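Local coordinates for uncharacterized protein (PDB 5M6Q), which probably catalyses acyl transfer from glutamine side chains of proteins to amines, as a microbial transglutaminase that has been used for site-specific protein labelling, at residues Ala112-Ile117 and Val219-Lys224; Ile126-Phe131 and Asp213-Thr218; Arg130-Gln135 and Arg165-Tyr170. All coordinates share one frame; numbering follows the deposited sequence.

Overall arrangement
Helix 109-112 runs into the turn of contact 1 (112-117 with 219-224), which closes a loop of 101 residues. The chain continues as strand 122-131, where contacts 2 (126-131 with 213-218) and 3 (130-135 with 165-170) start from the same stretch, sharing Arg130 and Phe131. Contact 3 closes a loop of 29 residues and ties the end of that strand to the loop before strand 174-179. Contact 2 closes one of 81, bringing strand 214-223 beside strand 122-131. Contacts 2 and 3 both nest inside the loop of contact 1. Contact 2 touches each of the others, whereas contacts 1 and 3 lie on opposite sides of the chain's centre.

Contact 1 of 3, residues Ala112-Ile117 and Val219-Lys224; sequences ALPSWI and VAFAKK
The loop between helix 109-112 and strand 122-131 folds into a type I beta turn from Pro114 to Ile117, and this loop packs on Phe221 and Lys223 near the end of strand 214-223, an inner strand of the antiparallel sheet. The turn is closed by Ile117 N, which donates to Pro114 O at 3.1 Å. Phe221 carries most of the contact. Its ring lies with CG anti to the carbonyl carbon (chi1 -79°), which directs it at Ala112, Leu113 and Pro114. Ala112 O sits at the edge of that ring, near its plane, 3.5 Å from Phe221 CD2. Leu113 CA lies obliquely to the ring, 4.0 Å from Phe221 CD2, and the CD1 methyl of Leu113 is 4.3 Å from Phe221 CE2. The proline ring crosses the phenylalanine side chain at about a right angle, with Pro114 CD 4.0 Å from Phe221 CB. Further along, Ile117 CG2 approaches Lys223 CG at 4.5 Å, so that the aliphatic part of the extended lysine lies beside the isoleucine. Tyr93 of helix 90-99 touches both Leu113 and Phe221, and Val84 of helix 70-84 also meets the phenylalanine; Leu122 lies against Leu113, Pro114 and Ile117. No direct hydrogen bond joins the two segments. One water takes that place, donating to Ala112 O at 2.8 Å and accepting from Phe221 N, also at 2.8 Å. The same carbonyl meets an aromatic C-H edge as well as the water. The chemistry is that of an apolar seam between loop and sheet, in which a water joins two buried backbone polar groups that do not meet each other, while the strand's Phe221 O turns to Arg55.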
# COMPACT_ATOMS: atom_id res chain seq x y z
N ALA A 112 -9.30 -9.29 5.11
CA ALA A 112 -8.65 -8.62 3.98
C ALA A 112 -9.35 -8.89 2.66
O ALA A 112 -9.29 -8.07 1.75
CB ALA A 112 -7.19 -9.03 3.89
N LEU A 113 -10.02 -10.03 2.55
CA LEU A 113 -10.77 -10.34 1.34
C LEU A 113 -12.04 -9.50 1.19
O LEU A 113 -12.88 -9.45 2.09
CB LEU A 113 -11.16 -11.82 1.32
CG LEU A 113 -11.86 -12.34 0.07
CD1 LEU A 113 -10.86 -12.64 -1.04
CD2 LEU A 113 -12.68 -13.58 0.42
N PRO A 114 -12.20 -8.82 0.04
CA PRO A 114 -13.50 -8.20 -0.23
C PRO A 114 -14.51 -9.22 -0.78
O PRO A 114 -14.43 -9.57 -1.95
CB PRO A 114 -13.18 -7.12 -1.26
CG PRO A 114 -11.95 -7.64 -1.97
CD PRO A 114 -11.17 -8.41 -0.94
N SER A 115 -15.44 -9.67 0.06
CA SER A 115 -16.42 -10.70 -0.31
C SER A 115 -17.23 -10.44 -1.59
O SER A 115 -17.59 -11.37 -2.29
CB SER A 115 -17.40 -10.92 0.84
OG SER A 115 -16.68 -11.20 2.03
N TRP A 116 -17.51 -9.17 -1.88
CA TRP A 116 -18.38 -8.85 -3.02
C TRP A 116 -17.65 -8.85 -4.38
O TRP A 116 -18.29 -8.77 -5.43
CB TRP A 116 -19.03 -7.50 -2.80
CG TRP A 116 -18.05 -6.39 -2.84
CD1 TRP A 116 -17.27 -5.95 -1.81
CD2 TRP A 116 -17.72 -5.59 -3.97
NE1 TRP A 116 -16.47 -4.91 -2.23
CE2 TRP A 116 -16.73 -4.67 -3.56
CE3 TRP A 116 -18.16 -5.55 -5.30
CZ2 TRP A 116 -16.17 -3.73 -4.42
CZ3 TRP A 116 -17.61 -4.61 -6.16
CH2 TRP A 116 -16.63 -3.72 -5.72
N ILE A 117 -16.32 -8.94 -4.37
CA ILE A 117 -15.57 -9.09 -5.62
C ILE A 117 -15.21 -10.55 -5.82
O ILE A 117 -14.60 -11.17 -4.95
CB ILE A 117 -14.31 -8.20 -5.63
CG1 ILE A 117 -14.70 -6.73 -5.45
CG2 ILE A 117 -13.53 -8.38 -6.93
CD1 ILE A 117 -13.50 -5.81 -5.18
N VAL A 219 0.01 -5.45 2.43
CA VAL A 219 -0.55 -6.26 1.37
C VAL A 219 -2.04 -6.03 1.36
O VAL A 219 -2.68 -6.08 2.42
CB VAL A 219 -0.22 -7.75 1.56
CG1 VAL A 219 -0.75 -8.56 0.39
CG2 VAL A 219 1.27 -7.94 1.74
N ALA A 220 -2.60 -5.78 0.19
CA ALA A 220 -4.04 -5.58 0.06
C ALA A 220 -4.49 -6.13 -1.28
O ALA A 220 -3.70 -6.23 -2.22
CB ALA A 220 -4.40 -4.09 0.18
N PHE A 221 -5.76 -6.49 -1.37
CA PHE A 221 -6.30 -6.96 -2.63
C PHE A 221 -6.64 -5.81 -3.53
O PHE A 221 -7.29 -4.85 -3.13
CB PHE A 221 -7.51 -7.87 -2.39
CG PHE A 221 -7.13 -9.25 -1.98
CD1 PHE A 221 -6.46 -10.07 -2.86
CD2 PHE A 221 -7.39 -9.71 -0.69
CE1 PHE A 221 -6.08 -11.34 -2.49
CE2 PHE A 221 -7.01 -10.98 -0.32
CZ PHE A 221 -6.35 -11.80 -1.22
N ALA A 222 -6.14 -5.89 -4.75
CA ALA A 222 -6.52 -4.95 -5.79
C ALA A 222 -7.46 -5.68 -6.75
O ALA A 222 -7.41 -6.90 -6.87
CB ALA A 222 -5.29 -4.42 -6.52
N LYS A 223 -8.31 -4.93 -7.43
CA LYS A 223 -9.13 -5.54 -8.46
C LYS A 223 -8.40 -5.41 -9.81
O LYS A 223 -8.00 -4.32 -10.20
CB LYS A 223 -10.50 -4.88 -8.50
CG LYS A 223 -11.41 -5.47 -9.56
CD LYS A 223 -12.73 -4.72 -9.63
CE LYS A 223 -13.45 -5.01 -10.94
NZ LYS A 223 -14.79 -4.37 -10.94
N LYS A 224 -8.21 -6.53 -10.50
CA LYS A 224 -7.61 -6.55 -11.84
C LYS A 224 -8.38 -5.67 -12.83
O LYS A 224 -9.54 -5.34 -12.60
CB LYS A 224 -7.55 -7.97 -12.39
CG LYS A 224 -6.62 -8.91 -11.66
CD LYS A 224 -6.88 -10.33 -12.16
CE LYS A 224 -6.26 -11.37 -11.26
NZ LYS A 224 -6.65 -12.75 -11.66
O HOH W 1 -7.38 -6.23 0.86

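Contact 2 of 3, residues Ile126-Phe131 and Asp213-Thr218; sequences IFSKRF and DEQVFT
Ser128 OG is held between two residues of the facing strand: it donates to Val216 O at 3.0 Å, from above the carbonyl plane, and accepts from Gln215 NE2 at 2.9 Å, a bond bent to 149° at the hydrogen. Lys129 N reaches the same Val216 O from the opposite face of its plane. Gln215 places its amide there by an extended chain with CG anti to the backbone N (chi1 -180°), and its NE2 also bonds Ser206 OG. A leucine in its place would probably leave both Ser128 OG and Ser206 OG without this amide donor. Arg130 passes its chain obliquely over Gln215; its NE binds a water at 2.9 Å that in turn donates to Glu214 O, and its NH1 bonds the carbonyls of Tyr205 and Arg207.

These residues belong to two neighbouring antiparallel strands of the sheet, with strands 174-179 and 66-67 on their outer flanks and Phe127-Thr218, Lys129-Val216 and Phe131-Glu214 as hydrogen-bonded pairs. At the upstream end of strand 214-223 a classic beta bulge sets Asp213 and Glu214 together opposite Phe131: both N atoms donate to Phe131 O, each at 3.1 Å and from opposite faces of the carbonyl plane. The Glu214 carboxylate forms a salt bridge with Arg149, and Asp213 OD2 bonds Ser133 OG.

On the face carrying Phe127, Lys129 and Phe131 the packing is aromatic. Phe131 takes the position between backbone N and carbonyl carbon (chi1 62°), laying its ring flat under Glu214 CB, which stands 3.5 Å from the ring centroid in a CH-pi contact. Val216 CG1 meets that ring's edge, 3.8 Å from Phe131 CE1. Thr218 CB stands over a face of the Phe127 ring, 3.9 Å from its centroid, a second CH-pi contact.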
# COMPACT_ATOMS: atom_id res chain seq x y z
N ILE A 126 1.07 -4.57 -3.14
CA ILE A 126 1.86 -4.05 -2.03
C ILE A 126 1.94 -2.54 -2.12
O ILE A 126 2.06 -1.96 -3.21
CB ILE A 126 3.27 -4.66 -1.99
CG1 ILE A 126 3.20 -6.15 -1.68
CG2 ILE A 126 4.19 -3.94 -0.96
CD1 ILE A 126 4.55 -6.83 -1.67
N PHE A 127 1.84 -1.89 -0.97
CA PHE A 127 2.22 -0.50 -0.89
C PHE A 127 2.93 -0.32 0.43
O PHE A 127 2.80 -1.15 1.32
CB PHE A 127 1.01 0.43 -1.02
CG PHE A 127 -0.03 0.22 0.03
CD1 PHE A 127 0.03 0.89 1.23
CD2 PHE A 127 -1.10 -0.65 -0.20
CE1 PHE A 127 -0.94 0.71 2.21
CE2 PHE A 127 -2.07 -0.84 0.78
CZ PHE A 127 -1.99 -0.16 1.98
N SER A 128 3.68 0.76 0.56
CA SER A 128 4.41 1.05 1.77
C SER A 128 3.92 2.34 2.37
O SER A 128 3.81 3.36 1.67
CB SER A 128 5.91 1.15 1.50
OG SER A 128 6.58 1.44 2.72
N LYS A 129 3.66 2.31 3.66
CA LYS A 129 3.15 3.47 4.34
C LYS A 129 4.15 3.94 5.38
O LYS A 129 4.67 3.15 6.17
CB LYS A 129 1.80 3.16 5.00
CG LYS A 129 1.24 4.29 5.82
CD LYS A 129 0.06 3.77 6.68
CE LYS A 129 -0.45 4.83 7.63
NZ LYS A 129 -0.93 6.06 6.91
N ARG A 130 4.41 5.24 5.37
CA ARG A 130 5.25 5.87 6.37
C ARG A 130 4.37 6.76 7.24
O ARG A 130 3.47 7.45 6.74
CB ARG A 130 6.37 6.68 5.71
CG ARG A 130 7.21 5.89 4.71
CD ARG A 130 8.45 6.68 4.25
NE ARG A 130 9.32 7.06 5.37
CZ ARG A 130 10.43 7.78 5.24
NH1 ARG A 130 10.84 8.19 4.04
NH2 ARG A 130 11.14 8.10 6.32
N PHE A 131 4.62 6.73 8.54
CA PHE A 131 3.77 7.44 9.47
C PHE A 131 4.50 7.74 10.77
O PHE A 131 5.68 7.41 10.94
CB PHE A 131 2.49 6.62 9.74
CG PHE A 131 2.74 5.26 10.37
CD1 PHE A 131 3.15 4.18 9.59
CD2 PHE A 131 2.52 5.06 11.73
CE1 PHE A 131 3.36 2.93 10.15
CE2 PHE A 131 2.72 3.79 12.31
CZ PHE A 131 3.14 2.73 11.52
N ASP A 213 8.56 8.21 11.72
CA ASP A 213 9.53 7.31 12.35
C ASP A 213 9.15 5.83 12.21
O ASP A 213 9.81 4.95 12.76
CB ASP A 213 9.74 7.68 13.83
CG ASP A 213 8.48 7.59 14.66
OD1 ASP A 213 7.36 7.53 14.11
OD2 ASP A 213 8.61 7.59 15.91
N GLU A 214 8.11 5.58 11.43
CA GLU A 214 7.64 4.23 11.16
C GLU A 214 7.40 4.02 9.67
O GLU A 214 6.98 4.94 8.97
CB GLU A 214 6.32 3.93 11.90
CG GLU A 214 6.41 3.99 13.42
CD GLU A 214 7.29 2.89 14.04
OE1 GLU A 214 7.61 1.87 13.36
OE2 GLU A 214 7.64 3.04 15.23
N GLN A 215 7.67 2.81 9.21
CA GLN A 215 7.37 2.42 7.84
C GLN A 215 6.92 0.97 7.86
O GLN A 215 7.54 0.13 8.50
CB GLN A 215 8.59 2.60 6.93
CG GLN A 215 8.32 2.20 5.49
CD GLN A 215 9.41 2.67 4.54
OE1 GLN A 215 10.32 3.39 4.95
NE2 GLN A 215 9.33 2.28 3.28
N VAL A 216 5.82 0.69 7.17
CA VAL A 216 5.31 -0.67 7.02
C VAL A 216 5.13 -1.01 5.54
O VAL A 216 5.02 -0.13 4.70
CB VAL A 216 3.95 -0.87 7.75
CG1 VAL A 216 4.12 -0.70 9.26
CG2 VAL A 216 2.90 0.08 7.21
N PHE A 217 5.11 -2.30 5.25
CA PHE A 217 4.83 -2.79 3.92
C PHE A 217 3.56 -3.60 4.01
O PHE A 217 3.47 -4.56 4.79
CB PHE A 217 6.01 -3.61 3.40
CG PHE A 217 7.27 -2.81 3.27
CD1 PHE A 217 7.56 -2.15 2.08
CD2 PHE A 217 8.12 -2.66 4.34
CE1 PHE A 217 8.70 -1.40 1.97
CE2 PHE A 217 9.26 -1.90 4.23
CZ PHE A 217 9.55 -1.27 3.05
N THR A 218 2.59 -3.22 3.20
CA THR A 218 1.21 -3.63 3.40
C THR A 218 0.72 -4.36 2.18
O THR A 218 0.98 -3.97 1.05
CB THR A 218 0.31 -2.41 3.69
OG1 THR A 218 0.80 -1.76 4.87
CG2 THR A 218 -1.15 -2.83 3.90
O HOH W 2 9.29 6.35 8.13

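Contact 3 of 3, residues Arg130-Gln135 and Arg165-Tyr170; sequences RFYSWQ and RARPGY. With MES (2-(N-morpholino)-ethanesulfonic acid), chain D.
Arg165 and Gln135 bring their CA atoms to 5.4 Å where two loops meet beyond the end of strand 122-131. Neither loop pairs as a strand here: the first makes an inverse gamma turn centred on Trp134, and the second ends in a type II beta turn from Arg167 to Tyr170. The amide of Gln135 links the two backbones, together with a water that accepts from Tyr132 N and donates to Arg165 O. Although its CB points away, the bend at chi2 (-60°) swings the amide back, so that OE1 accepts from Arg165 N at 2.8 Å and NE2 donates to Arg165 O, also at 2.8 Å. NE2 gives a second bond to Tyr132 O at 2.7 Å. Arg165 extends fully from CG to NE past the glutamine, and its NH1 donates a hydrogen bond to Trp134 O at 2.7 Å, nearly in the guanidinium plane. Arg167 lies across Tyr132, with CB over the ring centre, 3.5 Å from the centroid, in a CH-pi contact. Arg165 NH1 and NH2 also donate to O2S (2.7 Å) and O3S (3.0 Å) of a MES molecule, probably from the crystallisation liquor. This is consistent with a surface spot that can accept an anion, its arginine held by Trp134 O beside the edge of Tyr132, with the Trp134 ring against MES C8; a biological ligand is not established.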
# COMPACT_ATOMS: atom_id res chain seq x y z
N ARG A 130 4.41 5.24 5.37
CA ARG A 130 5.25 5.87 6.37
C ARG A 130 4.37 6.76 7.24
O ARG A 130 3.47 7.45 6.74
CB ARG A 130 6.37 6.68 5.71
CG ARG A 130 7.21 5.89 4.71
CD ARG A 130 8.45 6.68 4.25
NE ARG A 130 9.32 7.06 5.37
CZ ARG A 130 10.43 7.78 5.24
NH1 ARG A 130 10.84 8.19 4.04
NH2 ARG A 130 11.14 8.10 6.32
N PHE A 131 4.62 6.73 8.54
CA PHE A 131 3.77 7.44 9.47
C PHE A 131 4.50 7.74 10.77
O PHE A 131 5.68 7.41 10.94
CB PHE A 131 2.49 6.62 9.74
CG PHE A 131 2.74 5.26 10.37
CD1 PHE A 131 3.15 4.18 9.59
CD2 PHE A 131 2.52 5.06 11.73
CE1 PHE A 131 3.36 2.93 10.15
CE2 PHE A 131 2.72 3.79 12.31
CZ PHE A 131 3.14 2.73 11.52
N TYR A 132 3.81 8.41 11.68
CA TYR A 132 4.36 8.83 12.96
C TYR A 132 3.81 7.92 14.06
O TYR A 132 2.62 7.62 14.09
CB TYR A 132 4.02 10.30 13.21
CG TYR A 132 4.58 10.92 14.48
CD1 TYR A 132 5.92 10.85 14.78
CD2 TYR A 132 3.75 11.60 15.34
CE1 TYR A 132 6.43 11.45 15.93
CE2 TYR A 132 4.23 12.21 16.48
CZ TYR A 132 5.56 12.13 16.77
OH TYR A 132 6.01 12.73 17.93
N SER A 133 4.68 7.49 14.96
CA SER A 133 4.34 6.48 15.95
C SER A 133 3.47 7.02 17.07
O SER A 133 2.66 6.28 17.63
CB SER A 133 5.60 5.88 16.56
OG SER A 133 6.35 6.88 17.21
N TRP A 134 3.62 8.30 17.38
CA TRP A 134 2.93 8.88 18.53
C TRP A 134 1.49 9.25 18.18
O TRP A 134 1.16 10.43 18.04
CB TRP A 134 3.70 10.12 19.02
CG TRP A 134 3.77 10.23 20.51
CD1 TRP A 134 2.73 10.10 21.39
CD2 TRP A 134 4.92 10.50 21.31
NE1 TRP A 134 3.17 10.27 22.67
CE2 TRP A 134 4.51 10.51 22.65
CE3 TRP A 134 6.27 10.72 21.01
CZ2 TRP A 134 5.40 10.75 23.71
CZ3 TRP A 134 7.15 10.96 22.06
CH2 TRP A 134 6.71 10.97 23.39
N GLN A 135 0.63 8.25 18.05
CA GLN A 135 -0.69 8.44 17.46
C GLN A 135 -1.69 9.02 18.45
O GLN A 135 -2.77 9.48 18.07
CB GLN A 135 -1.20 7.11 16.90
CG GLN A 135 -0.61 6.78 15.53
CD GLN A 135 -0.92 7.84 14.49
OE1 GLN A 135 -2.08 8.04 14.12
NE2 GLN A 135 0.10 8.54 14.03
N ARG A 165 -2.75 10.45 12.79
CA ARG A 165 -2.23 11.66 13.42
C ARG A 165 -0.83 12.00 12.92
O ARG A 165 0.05 11.15 12.92
CB ARG A 165 -2.18 11.50 14.94
CG ARG A 165 -1.72 12.79 15.64
CD ARG A 165 -1.57 12.66 17.16
NE ARG A 165 -1.13 13.93 17.73
CZ ARG A 165 0.01 14.10 18.39
NH1 ARG A 165 0.80 13.06 18.62
NH2 ARG A 165 0.34 15.30 18.85
N ALA A 166 -0.62 13.26 12.54
CA ALA A 166 0.70 13.75 12.13
C ALA A 166 1.57 14.11 13.32
O ALA A 166 1.07 14.55 14.35
CB ALA A 166 0.57 14.95 11.22
N ARG A 167 2.87 13.96 13.17
CA ARG A 167 3.79 14.69 14.02
C ARG A 167 3.49 16.19 13.87
O ARG A 167 3.47 16.70 12.75
CB ARG A 167 5.24 14.38 13.66
CG ARG A 167 6.22 15.10 14.57
CD ARG A 167 7.64 14.77 14.29
NE ARG A 167 8.49 15.44 15.26
CZ ARG A 167 9.76 15.75 15.07
NH1 ARG A 167 10.37 15.44 13.93
NH2 ARG A 167 10.43 16.37 16.04
N PRO A 168 3.23 16.88 14.98
CA PRO A 168 2.85 18.31 14.91
C PRO A 168 3.84 19.12 14.07
O PRO A 168 5.05 19.06 14.33
CB PRO A 168 2.89 18.76 16.38
CG PRO A 168 2.77 17.50 17.19
CD PRO A 168 3.40 16.41 16.37
N GLY A 169 3.34 19.81 13.05
CA GLY A 169 4.19 20.55 12.13
C GLY A 169 4.69 19.79 10.91
O GLY A 169 5.45 20.34 10.10
N TYR A 170 4.26 18.54 10.75
CA TYR A 170 4.68 17.71 9.63
C TYR A 170 3.49 17.08 8.89
O TYR A 170 2.34 17.25 9.30
CB TYR A 170 5.67 16.64 10.12
CG TYR A 170 6.96 17.27 10.59
CD1 TYR A 170 7.93 17.65 9.67
CD2 TYR A 170 7.18 17.54 11.92
CE1 TYR A 170 9.10 18.26 10.08
CE2 TYR A 170 8.36 18.16 12.34
CZ TYR A 170 9.31 18.51 11.41
OH TYR A 170 10.48 19.12 11.79
O1 MES D . 5.84 16.58 24.92
C2 MES D . 4.67 17.08 24.26
C3 MES D . 3.63 15.98 24.04
N4 MES D . 4.33 14.84 23.45
C5 MES D . 5.55 14.32 24.07
C6 MES D . 6.48 15.51 24.22
C7 MES D . 3.61 13.98 22.54
C8 MES D . 4.54 13.97 21.34
S MES D . 3.89 14.85 20.07
O1S MES D . 4.97 15.64 19.44
O2S MES D . 3.34 13.90 19.08
O3S MES D . 2.80 15.73 20.55
O HOH W 3 1.07 9.37 10.90